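PDB 3AW8: phosphoribosylaminoimidazole carboxylase, ATPase subunit from Thermus thermophilus, which probably catalyses the ATP-dependent carboxylation of 5-aminoimidazole ribonucleotide with bicarbonate to N5-carboxyaminoimidazole ribonucleotide in purine biosynthesis. Local coordinates for residues E46-E58 against F67-R81. Residues are numbered along the deposited sequence; the frame is centred on the assembly and turned at random.
Sequences EFLDEGALLRFAE and FENVPVEAARRLEGR
Phe47 packs its ring against the loop that leads into helix 72-81, where Phe67, Val70 and Pro71 bound it. Val70 CG2 lies over one ring face, 3.9 Å from the centroid of the Phe47 ring and close to the ring normal, a CH-pi contact. Phe67 turns the edge of its ring to Phe47 CE2; the two ring planes stand at 40°, an oblique aromatic pair. Pro71 CD packs 3.6 Å from Phe47 CB, the proline standing at the N-cap position of its helix. With CG anti to its carbonyl carbon, Phe47 holds its ring beside Val70 and Pro71. Separately, Ala74 CB packs against the backbone atom Phe47 O. Leu48 continues the apolar edge by laying CD2 on Pro71 CB at 3.7 Å.

Both helices belong to the Rossmann-like preATP-grasp domain: strand 62-65, an outer strand of its four-stranded parallel sheet, is the link between them, and their axes pass 10.7 Å apart at 43°. Leu28 of strand 25-29 touches Phe47, Leu53 and Phe56, so the inner side of this packing rests on the sheet.

At the outer side, Glu50 OE1 accepts a nearly straight bond from Arg77 NE at 2.6 Å, a salt bridge made through the anti lone pair. OE1 lies close to the guanidinium plane, although the carboxylate is turned 86° from it. Leu53 forks around Leu78, its CD1 and CD2 both meeting Leu78 CD1. Leu54 CD2 lies over one face of the Arg77 guanidinium; replacing Arg77 by an alanine would probably leave the Glu50 carboxylate without its charged mate and take away the guanidinium cover on one side of Leu54 CD2. Phe56 offers its ring edge at CE1 to Leu78 CD2. At the next residue, Ala57 CB meets Leu78 CG at 4.1 Å.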
ATOM      1  N   GLU A  46      17.772 -13.335  20.070  1.00 47.30           N
ATOM      2  CA  GLU A  46      18.655 -13.984  19.100  1.00 48.20           C
ATOM      3  C   GLU A  46      17.898 -15.155  18.489  1.00 45.75           C
ATOM      4  O   GLU A  46      17.062 -15.757  19.148  1.00 43.65           O
ATOM      5  CB  GLU A  46      19.923 -14.501  19.787  1.00 51.46           C
ATOM      6  CG  GLU A  46      20.715 -13.440  20.540  1.00 56.10           C
ATOM      7  CD  GLU A  46      21.391 -12.440  19.614  1.00 61.19           C
ATOM      8  OE1 GLU A  46      21.990 -11.466  20.124  1.00 63.41           O
ATOM      9  OE2 GLU A  46      21.330 -12.626  18.377  1.00 63.41           O
ATOM     10  N   PHE A  47      18.187 -15.475  17.233  1.00 45.99           N
ATOM     11  CA  PHE A  47      17.516 -16.584  16.557  1.00 47.82           C
ATOM     12  C   PHE A  47      17.898 -17.931  17.152  1.00 48.38           C
ATOM     13  O   PHE A  47      17.160 -18.905  17.018  1.00 48.60           O
ATOM     14  CB  PHE A  47      17.844 -16.580  15.063  1.00 47.35           C
ATOM     15  CG  PHE A  47      17.296 -15.393  14.331  1.00 50.20           C
ATOM     16  CD1 PHE A  47      15.922 -15.211  14.204  1.00 48.24           C
ATOM     17  CD2 PHE A  47      18.153 -14.442  13.778  1.00 50.76           C
ATOM     18  CE1 PHE A  47      15.409 -14.101  13.539  1.00 49.15           C
ATOM     19  CE2 PHE A  47      17.649 -13.329  13.112  1.00 49.96           C
ATOM     20  CZ  PHE A  47      16.277 -13.155  12.992  1.00 48.87           C
ATOM     21  N   LEU A  48      19.052 -17.981  17.807  1.00 49.21           N
ATOM     22  CA  LEU A  48      19.505 -19.218  18.414  1.00 51.15           C
ATOM     23  C   LEU A  48      19.167 -19.303  19.898  1.00 52.18           C
ATOM     24  O   LEU A  48      19.583 -20.238  20.585  1.00 53.68           O
ATOM     25  CB  LEU A  48      21.003 -19.400  18.182  1.00 50.47           C
ATOM     26  CG  LEU A  48      21.303 -19.599  16.694  1.00 51.09           C
ATOM     27  CD1 LEU A  48      22.785 -19.874  16.499  1.00 48.85           C
ATOM     28  CD2 LEU A  48      20.448 -20.743  16.145  1.00 48.70           C
ATOM     29  N   ASP A  49      18.412 -18.319  20.382  1.00 52.02           N
ATOM     30  CA  ASP A  49      17.958 -18.300  21.767  1.00 52.39           C
ATOM     31  C   ASP A  49      16.630 -19.050  21.710  1.00 52.41           C
ATOM     32  O   ASP A  49      15.586 -18.477  21.393  1.00 53.37           O
ATOM     33  CB  ASP A  49      17.747 -16.859  22.241  1.00 54.13           C
ATOM     34  CG  ASP A  49      17.013 -16.773  23.580  1.00 58.31           C
ATOM     35  OD1 ASP A  49      16.914 -15.647  24.119  1.00 59.34           O
ATOM     36  OD2 ASP A  49      16.527 -17.813  24.091  1.00 58.09           O
ATOM     37  N   GLU A  50      16.684 -20.344  22.001  1.00 51.58           N
ATOM     38  CA  GLU A  50      15.505 -21.195  21.943  1.00 49.69           C
ATOM     39  C   GLU A  50      14.324 -20.607  22.702  1.00 47.79           C
ATOM     40  O   GLU A  50      13.178 -20.738  22.268  1.00 46.44           O
ATOM     41  CB  GLU A  50      15.842 -22.588  22.478  1.00 50.68           C
ATOM     42  CG  GLU A  50      14.958 -23.689  21.938  1.00 52.22           C
ATOM     43  CD  GLU A  50      15.507 -25.071  22.229  1.00 54.09           C
ATOM     44  OE1 GLU A  50      15.026 -26.036  21.601  1.00 55.37           O
ATOM     45  OE2 GLU A  50      16.413 -25.195  23.083  1.00 54.18           O
ATOM     46  N   GLY A  51      14.605 -19.952  23.827  1.00 46.67           N
ATOM     47  CA  GLY A  51      13.543 -19.356  24.619  1.00 45.08           C
ATOM     48  C   GLY A  51      12.756 -18.331  23.825  1.00 45.28           C
ATOM     49  O   GLY A  51      11.528 -18.398  23.739  1.00 43.71           O
ATOM     50  N   ALA A  52      13.470 -17.378  23.232  1.00 45.42           N
ATOM     51  CA  ALA A  52      12.837 -16.337  22.439  1.00 43.49           C
ATOM     52  C   ALA A  52      12.147 -16.956  21.230  1.00 42.24           C
ATOM     53  O   ALA A  52      11.044 -16.556  20.861  1.00 41.83           O
ATOM     54  CB  ALA A  52      13.877 -15.328  21.996  1.00 43.36           C
ATOM     55  N   LEU A  53      12.793 -17.948  20.629  1.00 41.67           N
ATOM     56  CA  LEU A  53      12.240 -18.609  19.461  1.00 42.04           C
ATOM     57  C   LEU A  53      10.849 -19.170  19.745  1.00 43.81           C
ATOM     58  O   LEU A  53       9.888 -18.820  19.064  1.00 43.29           O
ATOM     59  CB  LEU A  53      13.164 -19.741  19.003  1.00 41.66           C
ATOM     60  CG  LEU A  53      13.472 -19.839  17.506  1.00 42.83           C
ATOM     61  CD1 LEU A  53      13.811 -21.262  17.156  1.00 43.20           C
ATOM     62  CD2 LEU A  53      12.286 -19.411  16.693  1.00 45.81           C
ATOM     63  N   LEU A  54      10.745 -20.036  20.755  1.00 46.38           N
ATOM     64  CA  LEU A  54       9.470 -20.662  21.121  1.00 47.25           C
ATOM     65  C   LEU A  54       8.413 -19.676  21.633  1.00 47.18           C
ATOM     66  O   LEU A  54       7.217 -19.851  21.387  1.00 43.01           O
ATOM     67  CB  LEU A  54       9.717 -21.756  22.159  1.00 48.67           C
ATOM     68  CG  LEU A  54      10.677 -22.849  21.675  1.00 51.28           C
ATOM     69  CD1 LEU A  54      10.977 -23.799  22.815  1.00 50.61           C
ATOM     70  CD2 LEU A  54      10.072 -23.601  20.487  1.00 51.64           C
ATOM     71  N   ARG A  55       8.858 -18.645  22.345  1.00 48.39           N
ATOM     72  CA  ARG A  55       7.952 -17.625  22.855  1.00 49.69           C
ATOM     73  C   ARG A  55       7.299 -16.922  21.661  1.00 50.81           C
ATOM     74  O   ARG A  55       6.083 -16.727  21.622  1.00 52.57           O
ATOM     75  CB  ARG A  55       8.726 -16.617  23.704  1.00 51.20           C
ATOM     76  CG  ARG A  55       7.873 -15.487  24.254  1.00 55.89           C
ATOM     77  CD  ARG A  55       8.613 -14.653  25.299  1.00 59.36           C
ATOM     78  NE  ARG A  55       9.803 -13.972  24.782  1.00 62.84           N
ATOM     79  CZ  ARG A  55      11.058 -14.360  25.011  1.00 64.41           C
ATOM     80  NH1 ARG A  55      12.069 -13.670  24.497  1.00 63.78           N
ATOM     81  NH2 ARG A  55      11.308 -15.435  25.755  1.00 63.71           N
ATOM     82  N   PHE A  56       8.119 -16.559  20.678  1.00 49.77           N
ATOM     83  CA  PHE A  56       7.643 -15.891  19.472  1.00 48.03           C
ATOM     84  C   PHE A  56       6.723 -16.791  18.636  1.00 48.48           C
ATOM     85  O   PHE A  56       5.819 -16.313  17.951  1.00 48.78           O
ATOM     86  CB  PHE A  56       8.865 -15.417  18.647  1.00 46.29           C
ATOM     87  CG  PHE A  56       8.690 -15.507  17.147  1.00 41.89           C
ATOM     88  CD1 PHE A  56       8.960 -16.691  16.472  1.00 37.26           C
ATOM     89  CD2 PHE A  56       8.239 -14.406  16.415  1.00 42.48           C
ATOM     90  CE1 PHE A  56       8.787 -16.791  15.092  1.00 38.32           C
ATOM     91  CE2 PHE A  56       8.059 -14.492  15.027  1.00 41.85           C
ATOM     92  CZ  PHE A  56       8.336 -15.694  14.363  1.00 38.78           C
ATOM     93  N   ALA A  57       6.926 -18.099  18.711  1.00 48.73           N
ATOM     94  CA  ALA A  57       6.117 -19.008  17.909  1.00 48.66           C
ATOM     95  C   ALA A  57       4.708 -19.292  18.415  1.00 47.88           C
ATOM     96  O   ALA A  57       3.865 -19.748  17.651  1.00 47.89           O
ATOM     97  CB  ALA A  57       6.865 -20.314  17.710  1.00 49.40           C
ATOM     98  N   GLU A  58       4.444 -19.005  19.684  1.00 48.92           N
ATOM     99  CA  GLU A  58       3.134 -19.282  20.272  1.00 50.81           C
ATOM    100  C   GLU A  58       1.956 -18.687  19.518  1.00 49.33           C
ATOM    101  O   GLU A  58       1.964 -17.521  19.145  1.00 50.91           O
ATOM    102  CB  GLU A  58       3.100 -18.803  21.731  1.00 56.45           C
ATOM    103  CG  GLU A  58       2.840 -17.308  21.918  1.00 64.37           C
ATOM    104  CD  GLU A  58       1.350 -16.963  21.893  1.00 70.67           C
ATOM    105  OE1 GLU A  58       1.012 -15.762  21.748  1.00 71.43           O
ATOM    106  OE2 GLU A  58       0.517 -17.895  22.027  1.00 73.36           O
ATOM    107  N   PHE A  67      14.868 -12.494   6.663  1.00 49.60           N
ATOM    108  CA  PHE A  67      16.303 -12.354   6.876  1.00 53.88           C
ATOM    109  C   PHE A  67      16.951 -13.564   6.194  1.00 57.10           C
ATOM    110  O   PHE A  67      16.865 -14.676   6.705  1.00 58.83           O
ATOM    111  CB  PHE A  67      16.554 -12.365   8.380  1.00 55.40           C
ATOM    112  CG  PHE A  67      17.996 -12.361   8.770  1.00 58.99           C
ATOM    113  CD1 PHE A  67      18.371 -12.773  10.042  1.00 58.29           C
ATOM    114  CD2 PHE A  67      18.980 -11.933   7.886  1.00 63.02           C
ATOM    115  CE1 PHE A  67      19.700 -12.761  10.437  1.00 59.83           C
ATOM    116  CE2 PHE A  67      20.325 -11.918   8.274  1.00 63.77           C
ATOM    117  CZ  PHE A  67      20.679 -12.334   9.554  1.00 60.90           C
ATOM    118  N   GLU A  68      17.603 -13.351   5.051  1.00 61.47           N
ATOM    119  CA  GLU A  68      18.206 -14.456   4.286  1.00 64.52           C
ATOM    120  C   GLU A  68      19.290 -15.291   4.975  1.00 63.68           C
ATOM    121  O   GLU A  68      19.522 -16.446   4.596  1.00 62.13           O
ATOM    122  CB  GLU A  68      18.768 -13.951   2.949  1.00 67.68           C
ATOM    123  CG  GLU A  68      18.860 -15.054   1.882  1.00 73.04           C
ATOM    124  CD  GLU A  68      19.662 -14.644   0.653  1.00 76.55           C
ATOM    125  OE1 GLU A  68      19.644 -13.442   0.301  1.00 77.35           O
ATOM    126  OE2 GLU A  68      20.303 -15.529   0.032  1.00 78.02           O
ATOM    127  N   ASN A  69      19.967 -14.713   5.963  1.00 61.85           N
ATOM    128  CA  ASN A  69      21.003 -15.449   6.663  1.00 60.27           C
ATOM    129  C   ASN A  69      20.531 -15.979   8.003  1.00 58.72           C
ATOM    130  O   ASN A  69      21.343 -16.336   8.858  1.00 59.36           O
ATOM    131  CB  ASN A  69      22.244 -14.588   6.858  1.00 61.92           C
ATOM    132  CG  ASN A  69      23.179 -14.664   5.680  1.00 64.58           C
ATOM    133  OD1 ASN A  69      23.115 -15.610   4.891  1.00 66.53           O
ATOM    134  ND2 ASN A  69      24.066 -13.681   5.556  1.00 64.69           N
ATOM    135  N   VAL A  70      19.218 -16.028   8.189  1.00 54.54           N
ATOM    136  CA  VAL A  70      18.671 -16.544   9.428  1.00 51.17           C
ATOM    137  C   VAL A  70      19.203 -17.964   9.614  1.00 49.06           C
ATOM    138  O   VAL A  70      19.294 -18.729   8.649  1.00 46.94           O
ATOM    139  CB  VAL A  70      17.132 -16.586   9.386  1.00 50.64           C
ATOM    140  CG1 VAL A  70      16.656 -17.605   8.349  1.00 47.37           C
ATOM    141  CG2 VAL A  70      16.593 -16.912  10.765  1.00 49.73           C
ATOM    142  N   PRO A  71      19.582 -18.324  10.856  1.00 47.85           N
ATOM    143  CA  PRO A  71      20.106 -19.660  11.164  1.00 45.64           C
ATOM    144  C   PRO A  71      19.085 -20.711  10.772  1.00 44.50           C
ATOM    145  O   PRO A  71      17.974 -20.705  11.284  1.00 46.15           O
ATOM    146  CB  PRO A  71      20.308 -19.607  12.675  1.00 44.52           C
ATOM    147  CG  PRO A  71      20.640 -18.174  12.916  1.00 44.47           C
ATOM    148  CD  PRO A  71      19.622 -17.465  12.054  1.00 46.33           C
ATOM    149  N   VAL A  72      19.445 -21.606   9.864  1.00 44.22           N
ATOM    150  CA  VAL A  72      18.509 -22.641   9.439  1.00 45.88           C
ATOM    151  C   VAL A  72      18.062 -23.486  10.639  1.00 47.45           C
ATOM    152  O   VAL A  72      17.011 -24.129  10.613  1.00 47.13           O
ATOM    153  CB  VAL A  72      19.133 -23.558   8.372  1.00 44.44           C
ATOM    154  CG1 VAL A  72      20.185 -24.438   9.002  1.00 44.85           C
ATOM    155  CG2 VAL A  72      18.054 -24.391   7.711  1.00 44.24           C
ATOM    156  N   GLU A  73      18.869 -23.480  11.693  1.00 48.08           N
ATOM    157  CA  GLU A  73      18.531 -24.224  12.896  1.00 50.97           C
ATOM    158  C   GLU A  73      17.224 -23.695  13.498  1.00 49.86           C
ATOM    159  O   GLU A  73      16.377 -24.471  13.947  1.00 49.60           O
ATOM    160  CB  GLU A  73      19.651 -24.105  13.934  1.00 54.64           C
ATOM    161  CG  GLU A  73      20.993 -24.713  13.530  1.00 60.32           C
ATOM    162  CD  GLU A  73      21.804 -23.829  12.594  1.00 63.14           C
ATOM    163  OE1 GLU A  73      22.005 -22.636  12.915  1.00 65.40           O
ATOM    164  OE2 GLU A  73      22.258 -24.332  11.545  1.00 65.93           O
ATOM    165  N   ALA A  74      17.070 -22.372  13.513  1.00 48.17           N
ATOM    166  CA  ALA A  74      15.865 -21.747  14.057  1.00 47.08           C
ATOM    167  C   ALA A  74      14.638 -22.064  13.205  1.00 46.79           C
ATOM    168  O   ALA A  74      13.537 -22.219  13.726  1.00 47.40           O
ATOM    169  CB  ALA A  74      16.052 -20.241  14.162  1.00 43.78           C
ATOM    170  N   ALA A  75      14.823 -22.166  11.894  1.00 46.19           N
ATOM    171  CA  ALA A  75      13.707 -22.476  11.012  1.00 46.45           C
ATOM    172  C   ALA A  75      13.268 -23.926  11.179  1.00 46.98           C
ATOM    173  O   ALA A  75      12.073 -24.208  11.215  1.00 46.78           O
ATOM    174  CB  ALA A  75      14.090 -22.213   9.561  1.00 44.32           C
ATOM    175  N   ARG A  76      14.231 -24.842  11.272  1.00 47.57           N
ATOM    176  CA  ARG A  76      13.915 -26.262  11.425  1.00 49.04           C
ATOM    177  C   ARG A  76      13.344 -26.589  12.807  1.00 48.03           C
ATOM    178  O   ARG A  76      12.540 -27.510  12.948  1.00 46.25           O
ATOM    179  CB  ARG A  76      15.151 -27.127  11.138  1.00 49.60           C
ATOM    180  CG  ARG A  76      15.490 -27.231   9.653  1.00 52.47           C
ATOM    181  CD  ARG A  76      16.698 -28.119   9.395  1.00 54.39           C
ATOM    182  NE  ARG A  76      17.087 -28.153   7.982  1.00 55.53           N
ATOM    183  CZ  ARG A  76      16.300 -28.588   6.999  1.00 58.41           C
ATOM    184  NH1 ARG A  76      15.075 -29.031   7.267  1.00 57.94           N
ATOM    185  NH2 ARG A  76      16.736 -28.579   5.742  1.00 58.03           N
ATOM    186  N   ARG A  77      13.750 -25.824  13.814  1.00 46.99           N
ATOM    187  CA  ARG A  77      13.264 -26.028  15.171  1.00 48.21           C
ATOM    188  C   ARG A  77      11.757 -25.802  15.255  1.00 49.52           C
ATOM    189  O   ARG A  77      11.058 -26.490  15.997  1.00 51.46           O
ATOM    190  CB  ARG A  77      13.973 -25.073  16.134  1.00 48.15           C
ATOM    191  CG  ARG A  77      13.467 -25.143  17.571  1.00 48.16           C
ATOM    192  CD  ARG A  77      13.972 -26.397  18.280  1.00 47.91           C
ATOM    193  NE  ARG A  77      13.435 -26.510  19.633  1.00 47.20           N
ATOM    194  CZ  ARG A  77      12.198 -26.905  19.914  1.00 48.42           C
ATOM    195  NH1 ARG A  77      11.789 -26.973  21.176  1.00 46.44           N
ATOM    196  NH2 ARG A  77      11.371 -27.247  18.933  1.00 48.28           N
ATOM    197  N   LEU A  78      11.259 -24.835  14.494  1.00 50.53           N
ATOM    198  CA  LEU A  78       9.836 -24.521  14.495  1.00 52.06           C
ATOM    199  C   LEU A  78       9.058 -25.332  13.472  1.00 54.63           C
ATOM    200  O   LEU A  78       7.839 -25.464  13.584  1.00 54.29           O
ATOM    201  CB  LEU A  78       9.629 -23.034  14.205  1.00 51.12           C
ATOM    202  CG  LEU A  78       9.688 -22.014  15.342  1.00 49.63           C
ATOM    203  CD1 LEU A  78      10.788 -22.346  16.315  1.00 51.91           C
ATOM    204  CD2 LEU A  78       9.909 -20.643  14.738  1.00 48.68           C
ATOM    205  N   GLU A  79       9.759 -25.874  12.479  1.00 57.50           N
ATOM    206  CA  GLU A  79       9.114 -26.643  11.418  1.00 61.34           C
ATOM    207  C   GLU A  79       8.176 -27.714  11.958  1.00 62.88           C
ATOM    208  O   GLU A  79       7.097 -27.939  11.405  1.00 64.37           O
ATOM    209  CB  GLU A  79      10.162 -27.290  10.510  1.00 63.22           C
ATOM    210  CG  GLU A  79       9.647 -27.577   9.104  1.00 66.09           C
ATOM    211  CD  GLU A  79      10.769 -27.876   8.115  1.00 70.61           C
ATOM    212  OE1 GLU A  79      10.550 -27.685   6.891  1.00 70.35           O
ATOM    213  OE2 GLU A  79      11.864 -28.301   8.561  1.00 70.60           O
ATOM    214  N   GLY A  80       8.584 -28.377  13.033  1.00 63.01           N
ATOM    215  CA  GLY A  80       7.736 -29.405  13.601  1.00 62.39           C
ATOM    216  C   GLY A  80       6.476 -28.802  14.187  1.00 62.54           C
ATOM    217  O   GLY A  80       5.368 -29.232  13.866  1.00 64.08           O
ATOM    218  N   ARG A  81       6.658 -27.786  15.028  1.00 61.43           N
ATOM    219  CA  ARG A  81       5.570 -27.086  15.718  1.00 60.12           C
ATOM    220  C   ARG A  81       4.486 -26.461  14.828  1.00 58.33           C
ATOM    221  O   ARG A  81       3.294 -26.649  15.082  1.00 58.61           O
ATOM    222  CB  ARG A  81       6.174 -26.007  16.615  1.00 62.59           C
ATOM    223  CG  ARG A  81       7.496 -26.431  17.256  1.00 66.44           C
ATOM    224  CD  ARG A  81       7.318 -27.061  18.624  1.00 70.01           C
ATOM    225  NE  ARG A  81       7.589 -26.103  19.695  1.00 72.61           N
ATOM    226  CZ  ARG A  81       6.901 -24.984  19.894  1.00 74.00           C
ATOM    227  NH1 ARG A  81       7.224 -24.174  20.893  1.00 75.43           N
ATOM    228  NH2 ARG A  81       5.887 -24.673  19.099  1.00 74.97           N
TER